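Importin subunit beta-1 (Saccharomyces cerevisiae, PDB 5OWU) carries proteins into the nucleus as the beta subunit of the import receptor, pairing with importin alpha, which recognises the classical nuclear localization signal of the cargo. Local coordinates at residues Asn364-Pro369 against Gly394-Gly399; Ala412-Leu417 against Gln449-Gly454; Gly436-Ala439 against Glu444-Asp447. One frame throughout, in Å; residues are numbered along the deposited sequence.

Contact 1: residues Asn364-Pro369 against Gly394-Gly399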
ATOM      1  N   ASN A 364     -17.866  22.062  -4.217  1.00 29.68           N
ATOM      2  CA  ASN A 364     -18.179  23.448  -3.876  1.00 31.43           C
ATOM      3  C   ASN A 364     -18.877  23.592  -2.527  1.00 38.02           C
ATOM      4  O   ASN A 364     -18.836  24.672  -1.935  1.00 27.77           O
ATOM      5  CB  ASN A 364     -19.061  24.070  -4.968  1.00 30.94           C
ATOM      6  CG  ASN A 364     -18.335  24.242  -6.287  1.00 29.74           C
ATOM      7  OD1 ASN A 364     -17.112  24.121  -6.358  1.00 34.80           O
ATOM      8  ND2 ASN A 364     -19.090  24.535  -7.345  1.00 29.76           N
ATOM      9  N   HIS A 365     -19.527  22.548  -2.016  1.00 32.95           N
ATOM     10  CA  HIS A 365     -20.221  22.704  -0.743  1.00 31.60           C
ATOM     11  C   HIS A 365     -19.265  22.971   0.417  1.00 28.99           C
ATOM     12  O   HIS A 365     -19.715  23.427   1.472  1.00 33.60           O
ATOM     13  CB  HIS A 365     -21.065  21.466  -0.434  1.00 32.07           C
ATOM     14  CG  HIS A 365     -22.312  21.364  -1.252  1.00 39.90           C
ATOM     15  ND1 HIS A 365     -22.317  20.905  -2.552  1.00 54.20           N
ATOM     16  CD2 HIS A 365     -23.599  21.656  -0.950  1.00 50.39           C
ATOM     17  CE1 HIS A 365     -23.554  20.922  -3.017  1.00 50.69           C
ATOM     18  NE2 HIS A 365     -24.351  21.372  -2.065  1.00 44.44           N
ATOM     19  N   ILE A 366     -17.964  22.709   0.253  1.00 28.90           N
ATOM     20  CA  ILE A 366     -17.019  22.946   1.345  1.00 30.94           C
ATOM     21  C   ILE A 366     -16.617  24.414   1.457  1.00 34.47           C
ATOM     22  O   ILE A 366     -16.091  24.827   2.500  1.00 32.68           O
ATOM     23  CB  ILE A 366     -15.757  22.075   1.177  1.00 32.56           C
ATOM     24  CG1 ILE A 366     -14.964  21.975   2.482  1.00 39.93           C
ATOM     25  CG2 ILE A 366     -14.816  22.624   0.091  1.00 23.09           C
ATOM     26  CD1 ILE A 366     -15.673  21.258   3.585  1.00 43.91           C
ATOM     27  N   LEU A 367     -16.873  25.217   0.422  1.00 33.92           N
ATOM     28  CA  LEU A 367     -16.218  26.515   0.286  1.00 34.34           C
ATOM     29  C   LEU A 367     -16.640  27.498   1.381  1.00 25.08           C
ATOM     30  O   LEU A 367     -15.790  28.131   2.020  1.00 29.41           O
ATOM     31  CB  LEU A 367     -16.517  27.096  -1.100  1.00 29.87           C
ATOM     32  CG  LEU A 367     -15.946  26.362  -2.325  1.00 35.34           C
ATOM     33  CD1 LEU A 367     -16.634  26.810  -3.612  1.00 37.27           C
ATOM     34  CD2 LEU A 367     -14.464  26.598  -2.438  1.00 27.53           C
ATOM     35  N   GLU A 368     -17.944  27.654   1.609  1.00 29.36           N
ATOM     36  CA  GLU A 368     -18.419  28.748   2.460  0.58 28.40           C
ATOM     37  C   GLU A 368     -17.845  28.686   3.870  1.00 24.12           C
ATOM     38  O   GLU A 368     -17.246  29.675   4.325  1.00 30.41           O
ATOM     39  CB  GLU A 368     -19.951  28.758   2.457  0.58 38.53           C
ATOM     40  CG  GLU A 368     -20.582  29.965   3.158  0.58 42.41           C
ATOM     41  CD  GLU A 368     -20.575  29.849   4.678  0.58 49.49           C
ATOM     42  OE1 GLU A 368     -20.312  30.868   5.354  0.58 61.33           O
ATOM     43  OE2 GLU A 368     -20.826  28.741   5.196  0.58 51.63           O
ATOM     44  N   PRO A 369     -17.987  27.580   4.617  1.00 28.84           N
ATOM     45  CA  PRO A 369     -17.418  27.570   5.980  1.00 38.32           C
ATOM     46  C   PRO A 369     -15.898  27.692   6.006  1.00 33.50           C
ATOM     47  O   PRO A 369     -15.337  28.362   6.891  1.00 32.43           O
ATOM     48  CB  PRO A 369     -17.902  26.227   6.550  1.00 38.79           C
ATOM     49  CG  PRO A 369     -18.218  25.381   5.353  1.00 36.31           C
ATOM     50  CD  PRO A 369     -18.706  26.334   4.306  1.00 29.12           C
ATOM     51  N   GLY A 394      -5.331  25.520   1.714  1.00 24.92           N
ATOM     52  CA  GLY A 394      -4.685  24.494   0.921  1.00 29.97           C
ATOM     53  C   GLY A 394      -5.483  23.207   0.895  1.00 25.88           C
ATOM     54  O   GLY A 394      -5.504  22.504  -0.118  1.00 22.69           O
ATOM     55  N   SER A 395      -6.172  22.899   1.995  1.00 25.89           N
ATOM     56  CA  SER A 395      -6.953  21.670   2.085  1.00 28.47           C
ATOM     57  C   SER A 395      -8.219  21.685   1.237  1.00 31.30           C
ATOM     58  O   SER A 395      -8.815  20.616   1.062  1.00 32.51           O
ATOM     59  CB  SER A 395      -7.333  21.387   3.537  1.00 27.71           C
ATOM     60  OG  SER A 395      -6.208  20.971   4.287  1.00 27.17           O
ATOM     61  N   ILE A 396      -8.664  22.834   0.721  1.00 27.82           N
ATOM     62  CA  ILE A 396      -9.830  22.821  -0.173  1.00 24.30           C
ATOM     63  C   ILE A 396      -9.448  23.027  -1.644  1.00 27.30           C
ATOM     64  O   ILE A 396     -10.317  23.307  -2.468  1.00 28.39           O
ATOM     65  CB  ILE A 396     -10.905  23.835   0.264  1.00 27.37           C
ATOM     66  CG1 ILE A 396     -10.371  25.270   0.251  1.00 25.75           C
ATOM     67  CG2 ILE A 396     -11.445  23.464   1.643  1.00 34.21           C
ATOM     68  CD1 ILE A 396     -11.466  26.330   0.294  1.00 29.48           C
ATOM     69  N   MET A 397      -8.181  22.844  -2.020  1.00 26.44           N
ATOM     70  CA  MET A 397      -7.798  23.085  -3.407  1.00 26.69           C
ATOM     71  C   MET A 397      -8.100  21.908  -4.324  1.00 29.86           C
ATOM     72  O   MET A 397      -7.944  22.026  -5.544  1.00 25.44           O
ATOM     73  CB  MET A 397      -6.314  23.449  -3.486  1.00 29.12           C
ATOM     74  CG  MET A 397      -6.038  24.864  -2.988  1.00 23.58           C
ATOM     75  SD  MET A 397      -6.831  26.114  -4.029  1.00 29.08           S
ATOM     76  CE  MET A 397      -8.242  26.549  -3.023  1.00 26.82           C
ATOM     77  N   ASP A 398      -8.550  20.793  -3.781  1.00 25.78           N
ATOM     78  CA  ASP A 398      -8.904  19.622  -4.567  1.00 34.90           C
ATOM     79  C   ASP A 398     -10.339  19.277  -4.197  1.00 30.12           C
ATOM     80  O   ASP A 398     -10.619  18.942  -3.042  1.00 28.64           O
ATOM     81  CB  ASP A 398      -7.930  18.475  -4.285  1.00 30.97           C
ATOM     82  CG  ASP A 398      -8.249  17.220  -5.063  1.00 34.13           C
ATOM     83  OD1 ASP A 398      -9.045  17.282  -6.021  1.00 35.86           O
ATOM     84  OD2 ASP A 398      -7.689  16.166  -4.708  1.00 33.97           O
ATOM     85  N   GLY A 399     -11.247  19.412  -5.161  1.00 26.33           N
ATOM     86  CA  GLY A 399     -12.648  19.134  -4.947  1.00 36.41           C
ATOM     87  C   GLY A 399     -13.567  20.115  -5.651  1.00 34.56           C
ATOM     88  O   GLY A 399     -14.335  19.746  -6.544  1.00 34.47           O
TER
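Ile-366 and Leu-367 pack side by side against Ile-396; residues 364-369 and 394-399 together bury 163 Å², both sides summed. One 3-10 turn earlier, Asn-364 O accepts Leu-367 N at 3.1 Å. This three-residue spacing fits the 3-10 geometry of 364-366. The Asn-364 amide gives ND2 to Asp-401 OD2.

Ile-366 comes next, its side chain directed toward the partner segment. Its CG2 lies 3.8 Å from Ile-396 CG2, and its CG1 is 3.9 Å from the same methyl, so both branches straddle one carbon. The torsion accounts for this: with CG1 trans to the backbone N (chi1 -163°), CG2 falls between that N and the carbonyl carbon, and both branches face Ile-396 CG2. Ile-366 also touches Leu-355, Phe-358 and Ala-359 of helix 347-362 and Val-326 of helix 317-332.

The two segments bracket HEAT repeat 9: residues 364-369 lead into helix 367-377, while helix 383-395 ends within the other segment, so the contact ties the start of this helical hairpin to its end.

Leu-367 reaches over with one branch, its CD2 standing 4.1 Å from Ile-396 CD1. Ile-396 can serve both neighbours because its CG1 sits between backbone N and carbonyl carbon (chi1 61°), splaying CD1 toward Leu-367 while CG2 faces Ile-366. Pro-400, just beyond the second segment, also touches Ile-366 and Leu-367.

Contact 2: residues Ala412-Leu417 against Gln449-Gly454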
ATOM      1  N   ALA A 412      -7.032  35.395  -2.711  1.00 33.11           N
ATOM      2  CA  ALA A 412      -6.247  35.119  -1.512  1.00 33.94           C
ATOM      3  C   ALA A 412      -4.742  35.104  -1.746  1.00 26.85           C
ATOM      4  O   ALA A 412      -3.979  35.126  -0.773  1.00 24.78           O
ATOM      5  CB  ALA A 412      -6.664  33.772  -0.914  1.00 34.24           C
ATOM      6  N   LEU A 413      -4.292  35.070  -2.992  1.00 25.71           N
ATOM      7  CA  LEU A 413      -2.872  34.851  -3.242  1.00 29.20           C
ATOM      8  C   LEU A 413      -2.008  35.952  -2.644  1.00 32.27           C
ATOM      9  O   LEU A 413      -0.954  35.623  -2.078  1.00 32.04           O
ATOM     10  CB  LEU A 413      -2.632  34.704  -4.751  1.00 27.02           C
ATOM     11  CG  LEU A 413      -1.356  34.018  -5.251  1.00 41.20           C
ATOM     12  CD1 LEU A 413      -0.935  32.817  -4.418  1.00 35.18           C
ATOM     13  CD2 LEU A 413      -1.597  33.597  -6.689  1.00 45.75           C
ATOM     14  N   PRO A 414      -2.377  37.232  -2.696  1.00 35.33           N
ATOM     15  CA  PRO A 414      -1.540  38.238  -2.015  1.00 32.44           C
ATOM     16  C   PRO A 414      -1.321  37.940  -0.539  1.00 30.81           C
ATOM     17  O   PRO A 414      -0.172  37.943  -0.076  1.00 31.87           O
ATOM     18  CB  PRO A 414      -2.314  39.545  -2.248  1.00 36.54           C
ATOM     19  CG  PRO A 414      -3.066  39.305  -3.523  1.00 38.12           C
ATOM     20  CD  PRO A 414      -3.442  37.849  -3.507  1.00 31.64           C
ATOM     21  N   SER A 415      -2.388  37.667   0.217  1.00 28.62           N
ATOM     22  CA  SER A 415      -2.226  37.370   1.640  1.00 34.24           C
ATOM     23  C   SER A 415      -1.396  36.104   1.866  1.00 31.61           C
ATOM     24  O   SER A 415      -0.612  36.024   2.828  1.00 28.92           O
ATOM     25  CB  SER A 415      -3.597  37.236   2.298  1.00 36.01           C
ATOM     26  OG  SER A 415      -4.348  36.197   1.698  1.00 48.16           O
ATOM     27  N   ILE A 416      -1.553  35.101   0.996  1.00 24.63           N
ATOM     28  CA  ILE A 416      -0.807  33.855   1.163  1.00 29.58           C
ATOM     29  C   ILE A 416       0.676  34.088   0.906  1.00 28.20           C
ATOM     30  O   ILE A 416       1.534  33.638   1.674  1.00 35.24           O
ATOM     31  CB  ILE A 416      -1.377  32.755   0.250  1.00 28.49           C
ATOM     32  CG1 ILE A 416      -2.745  32.312   0.760  1.00 30.95           C
ATOM     33  CG2 ILE A 416      -0.435  31.541   0.188  1.00 37.90           C
ATOM     34  CD1 ILE A 416      -3.493  31.390  -0.194  1.00 31.82           C
ATOM     35  N   LEU A 417       1.000  34.790  -0.184  1.00 26.67           N
ATOM     36  CA  LEU A 417       2.391  35.119  -0.462  1.00 27.46           C
ATOM     37  C   LEU A 417       2.978  35.966   0.657  1.00 31.04           C
ATOM     38  O   LEU A 417       4.163  35.842   0.982  1.00 33.41           O
ATOM     39  CB  LEU A 417       2.506  35.855  -1.797  1.00 35.81           C
ATOM     40  CG  LEU A 417       2.169  35.079  -3.068  1.00 35.52           C
ATOM     41  CD1 LEU A 417       2.203  36.005  -4.277  1.00 38.38           C
ATOM     42  CD2 LEU A 417       3.132  33.919  -3.259  1.00 44.20           C
ATOM     43  N   GLN A 449       1.424  36.874 -15.592  1.00 57.12           N
ATOM     44  CA  GLN A 449       1.971  38.215 -15.422  1.00 64.13           C
ATOM     45  C   GLN A 449       1.796  38.735 -14.002  1.00 50.68           C
ATOM     46  O   GLN A 449       2.722  39.331 -13.441  1.00 57.78           O
ATOM     47  CB  GLN A 449       1.313  39.192 -16.405  1.00 67.21           C
ATOM     48  CG  GLN A 449       1.985  39.264 -17.768  1.00 66.42           C
ATOM     49  CD  GLN A 449       1.653  38.077 -18.647  1.00 78.45           C
ATOM     50  OE1 GLN A 449       0.483  37.742 -18.841  1.00 78.76           O
ATOM     51  NE2 GLN A 449       2.683  37.430 -19.184  1.00 79.96           N
ATOM     52  N   GLN A 450       0.631  38.500 -13.400  1.00 66.27           N
ATOM     53  CA  GLN A 450       0.293  39.161 -12.147  1.00 65.27           C
ATOM     54  C   GLN A 450       0.937  38.481 -10.943  1.00 52.08           C
ATOM     55  O   GLN A 450       1.487  39.158 -10.069  1.00 65.68           O
ATOM     56  CB  GLN A 450      -1.228  39.216 -11.985  1.00 65.34           C
ATOM     57  CG  GLN A 450      -1.683  39.789 -10.659  1.00 67.13           C
ATOM     58  CD  GLN A 450      -3.132  40.245 -10.690  1.00 79.03           C
ATOM     59  OE1 GLN A 450      -3.875  39.935 -11.627  1.00 80.32           O
ATOM     60  NE2 GLN A 450      -3.540  40.992  -9.669  1.00 64.76           N
ATOM     61  N   HIS A 451       0.880  37.148 -10.869  1.00 42.51           N
ATOM     62  CA  HIS A 451       1.264  36.457  -9.646  1.00 50.11           C
ATOM     63  C   HIS A 451       2.339  35.391  -9.801  1.00 36.37           C
ATOM     64  O   HIS A 451       3.010  35.085  -8.812  1.00 41.58           O
ATOM     65  CB  HIS A 451       0.030  35.810  -9.003  1.00 54.55           C
ATOM     66  CG  HIS A 451      -0.914  36.803  -8.405  1.00 58.04           C
ATOM     67  ND1 HIS A 451      -2.273  36.762  -8.624  1.00 60.83           N
ATOM     68  CD2 HIS A 451      -0.693  37.868  -7.596  1.00 52.23           C
ATOM     69  CE1 HIS A 451      -2.850  37.757  -7.976  1.00 61.85           C
ATOM     70  NE2 HIS A 451      -1.914  38.444  -7.344  1.00 65.23           N
ATOM     71  N   LEU A 452       2.531  34.820 -10.985  1.00 30.36           N
ATOM     72  CA  LEU A 452       3.554  33.790 -11.116  1.00 28.76           C
ATOM     73  C   LEU A 452       4.942  34.305 -10.739  1.00 25.78           C
ATOM     74  O   LEU A 452       5.674  33.575 -10.046  1.00 29.69           O
ATOM     75  CB  LEU A 452       3.532  33.215 -12.536  1.00 32.88           C
ATOM     76  CG  LEU A 452       4.438  32.004 -12.779  1.00 32.91           C
ATOM     77  CD1 LEU A 452       4.093  30.847 -11.848  1.00 31.78           C
ATOM     78  CD2 LEU A 452       4.371  31.541 -14.236  1.00 36.36           C
ATOM     79  N   PRO A 453       5.360  35.519 -11.116  1.00 32.78           N
ATOM     80  CA  PRO A 453       6.674  35.985 -10.651  1.00 34.90           C
ATOM     81  C   PRO A 453       6.767  36.051  -9.138  1.00 32.24           C
ATOM     82  O   PRO A 453       7.811  35.706  -8.574  1.00 29.41           O
ATOM     83  CB  PRO A 453       6.813  37.368 -11.306  1.00 34.05           C
ATOM     84  CG  PRO A 453       5.865  37.348 -12.466  1.00 31.91           C
ATOM     85  CD  PRO A 453       4.721  36.481 -12.030  1.00 26.38           C
ATOM     86  N   GLY A 454       5.698  36.487  -8.465  1.00 30.53           N
ATOM     87  CA  GLY A 454       5.705  36.521  -7.009  1.00 36.45           C
ATOM     88  C   GLY A 454       5.700  35.135  -6.384  1.00 38.21           C
ATOM     89  O   GLY A 454       6.309  34.915  -5.331  1.00 31.80           O
TER
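Leu-413 packs on His-451 where helix 402-418 of HEAT repeat 10 meets the entry to helix 452-463 of HEAT repeat 11, an inter-repeat packing contact of the HEAT solenoid. Across the 214 Å² shared by the two segments, the evidence is of van der Waals packing.

Among the side-chain contacts, Leu-413 CD2 is 3.6 Å from His-451 CB and 3.7 Å from His-451 CG, with the two side chains running past each other in opposite senses. Leu-413 CG stands over one face of the imidazole, displaced toward its rim. Over the opposite face, from within the same segment, lies Gln-450 CG, 3.5 Å above the plane and over the ring centre, so carbons lie over both faces, the one from poorly ordered Gln-450 less certain. Pro-414 CG approaches His-451 NE2 obliquely at 4.1 Å. His-451 itself occupies the N-cap position of helix 452-463.

Side chain meets backbone one turn further on: Leu-417 CD2 lies 3.9 Å from Gly-454 O, and the absence of a side chain at Gly-454 lets the leucine methyls settle against the main chain.

Polar bonding is local to the first helix, which kinks where the N atoms of 414 and 415 lack a bond to the preceding turn. There Ala-412 O takes two donors, Ile-416 N at 3.0 Å and Ser-415 OG at 2.7 Å, the hydroxyl tilted 22° from the carbonyl plane.

Contact 3: residues Gly436-Ala439 against Glu444-Asp447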
ATOM      1  N   GLY A 436       2.066  25.078  -2.916  1.00 20.76           N
ATOM      2  CA  GLY A 436       2.161  23.848  -3.687  1.00 25.97           C
ATOM      3  C   GLY A 436       0.807  23.241  -4.020  1.00 29.29           C
ATOM      4  O   GLY A 436       0.622  22.689  -5.101  1.00 27.44           O
ATOM      5  N   ARG A 437      -0.145  23.306  -3.081  1.00 27.66           N
ATOM      6  CA  ARG A 437      -1.497  22.795  -3.330  1.00 28.87           C
ATOM      7  C   ARG A 437      -2.207  23.602  -4.418  1.00 29.20           C
ATOM      8  O   ARG A 437      -2.856  23.035  -5.318  1.00 28.35           O
ATOM      9  CB  ARG A 437      -2.302  22.833  -2.026  1.00 25.95           C
ATOM     10  CG  ARG A 437      -1.753  21.908  -0.942  1.00 24.18           C
ATOM     11  CD  ARG A 437      -2.211  20.473  -1.173  1.00 29.74           C
ATOM     12  NE  ARG A 437      -3.664  20.396  -1.047  1.00 32.30           N
ATOM     13  CZ  ARG A 437      -4.390  19.305  -1.260  1.00 44.75           C
ATOM     14  NH1 ARG A 437      -3.809  18.164  -1.616  1.00 34.19           N
ATOM     15  NH2 ARG A 437      -5.709  19.363  -1.123  1.00 39.55           N
ATOM     16  N   ILE A 438      -2.099  24.930  -4.339  1.00 25.61           N
ATOM     17  CA  ILE A 438      -2.659  25.787  -5.377  1.00 29.01           C
ATOM     18  C   ILE A 438      -2.050  25.422  -6.720  1.00 37.38           C
ATOM     19  O   ILE A 438      -2.755  25.231  -7.719  1.00 36.77           O
ATOM     20  CB  ILE A 438      -2.425  27.269  -5.031  1.00 29.60           C
ATOM     21  CG1 ILE A 438      -3.159  27.624  -3.738  1.00 26.64           C
ATOM     22  CG2 ILE A 438      -2.897  28.168  -6.163  1.00 39.61           C
ATOM     23  CD1 ILE A 438      -2.854  28.991  -3.200  1.00 31.88           C
ATOM     24  N   ALA A 439      -0.721  25.306  -6.760  1.00 26.78           N
ATOM     25  CA  ALA A 439      -0.049  24.972  -8.008  1.00 30.43           C
ATOM     26  C   ALA A 439      -0.484  23.606  -8.501  1.00 38.91           C
ATOM     27  O   ALA A 439      -0.676  23.400  -9.701  1.00 45.47           O
ATOM     28  CB  ALA A 439       1.467  25.006  -7.817  1.00 36.81           C
ATOM     29  N   GLU A 444      -3.202  26.959 -13.386  1.00 50.40           N
ATOM     30  CA  GLU A 444      -3.610  28.064 -14.235  0.53 52.18           C
ATOM     31  C   GLU A 444      -4.246  29.200 -13.436  1.00 52.12           C
ATOM     32  O   GLU A 444      -4.452  30.284 -13.992  1.00 48.65           O
ATOM     33  CB  GLU A 444      -4.570  27.540 -15.295  0.53 52.72           C
ATOM     34  CG  GLU A 444      -3.931  26.530 -16.248  0.53 47.35           C
ATOM     35  CD  GLU A 444      -3.726  25.154 -15.621  0.53 53.40           C
ATOM     36  OE1 GLU A 444      -4.335  24.873 -14.567  0.53 51.88           O
ATOM     37  OE2 GLU A 444      -2.955  24.349 -16.188  0.53 48.87           O
ATOM     38  N   SER A 445      -4.566  28.974 -12.148  1.00 51.42           N
ATOM     39  CA  SER A 445      -5.103  30.032 -11.286  1.00 47.17           C
ATOM     40  C   SER A 445      -4.067  31.123 -11.014  1.00 50.53           C
ATOM     41  O   SER A 445      -4.436  32.224 -10.583  1.00 48.92           O
ATOM     42  CB  SER A 445      -5.585  29.474  -9.934  1.00 47.46           C
ATOM     43  OG  SER A 445      -4.567  28.754  -9.249  1.00 59.63           O
ATOM     44  N   ILE A 446      -2.784  30.840 -11.225  1.00 52.45           N
ATOM     45  CA  ILE A 446      -1.723  31.806 -10.964  1.00 52.65           C
ATOM     46  C   ILE A 446      -1.425  32.546 -12.263  1.00 51.68           C
ATOM     47  O   ILE A 446      -0.774  32.009 -13.164  1.00 51.22           O
ATOM     48  CB  ILE A 446      -0.473  31.121 -10.416  1.00 42.43           C
ATOM     49  CG1 ILE A 446      -0.846  30.178  -9.265  1.00 36.63           C
ATOM     50  CG2 ILE A 446       0.537  32.183  -9.965  1.00 48.83           C
ATOM     51  CD1 ILE A 446       0.296  29.286  -8.804  1.00 46.34           C
ATOM     52  N   ASP A 447      -1.889  33.785 -12.352  1.00 46.13           N
ATOM     53  CA  ASP A 447      -1.772  34.539 -13.591  1.00 46.18           C
ATOM     54  C   ASP A 447      -0.300  34.715 -13.963  1.00 52.49           C
ATOM     55  O   ASP A 447       0.478  35.230 -13.147  1.00 47.14           O
ATOM     56  CB  ASP A 447      -2.444  35.899 -13.433  1.00 55.61           C
ATOM     57  CG  ASP A 447      -2.435  36.707 -14.711  1.00 60.26           C
ATOM     58  OD1 ASP A 447      -3.358  36.522 -15.533  1.00 67.09           O
ATOM     59  OD2 ASP A 447      -1.509  37.525 -14.900  1.00 56.34           O
TER
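Ile-438 projects its CG2 methyl into the notch between Ser-445 and Ile-446, where the chain folds back against the helix it has just left. Four residues separate the segments, which bury 117 Å², with every touching residue buried.

The rotamers explain the fit. In Ile-438, CG2 points away from its own backbone N and CG1 away from the carbonyl carbon (chi1 -63°). This leaves CG2 as the branch nearest the returning chain, 3.6 Å from Ser-445 OG and 4.2 Å from Ile-446 CG1. The CG1-CD1 branch serves different neighbours, CG1 packing on Met-397 and CD1 on Ile-416 of helix 402-418; Val-409 of that helix touches Ile-438 too. Ser-445 places OG between its backbone N and carbonyl carbon (chi1 56°), and since its side chain is directed at the helix, the hydroxyl comes up against the methyl in a contact of packing type. Ile-446 holds CG1 and CD1 in an extended arm (chi2 171°) that reaches across to the helix backbone, bringing CD1 to 4.4 Å from Ala-439 CA. The same side chain touches Leu-480 of helix 467-484 as well as Leu-452 and Val-455 of helix 452-463, so it meets the following helices too.

Backbone geometry agrees with a change of direction. Glu-444 and Ser-445 are in a 3-10 segment, while Ile-446 and Asp-447 adopt extended angles. Here the chain leaves helix 425-442 of repeat 10 and turns back on it before helix 452-463 of repeat 11, an inter-repeat linker of the HEAT solenoid.

How the contacts relate
The three contacts follow successive helices of the solenoid, on the same side of the chain's centre. Contacts 1 and 3, with centres about 15 Å apart, touch directly: Arg-437 NE lies 2.9 Å from Gly-394 O, a probable hydrogen bond, and Met-397 SD packs 4.0 Å from Ile-438 CG1. Contacts 2 and 3 are closer, their centres about 9 Å apart; residues 436-447 lie in the chain between the two segments of contact 2. Leu-452 N is 3.0 Å from Asp-447 O, and Ile-416 CD1 meets Ile-438 CD1 at 3.9 Å. Contacts 1 and 2 do not touch, their nearest atoms being about 6 Å apart; contact 3 touches both.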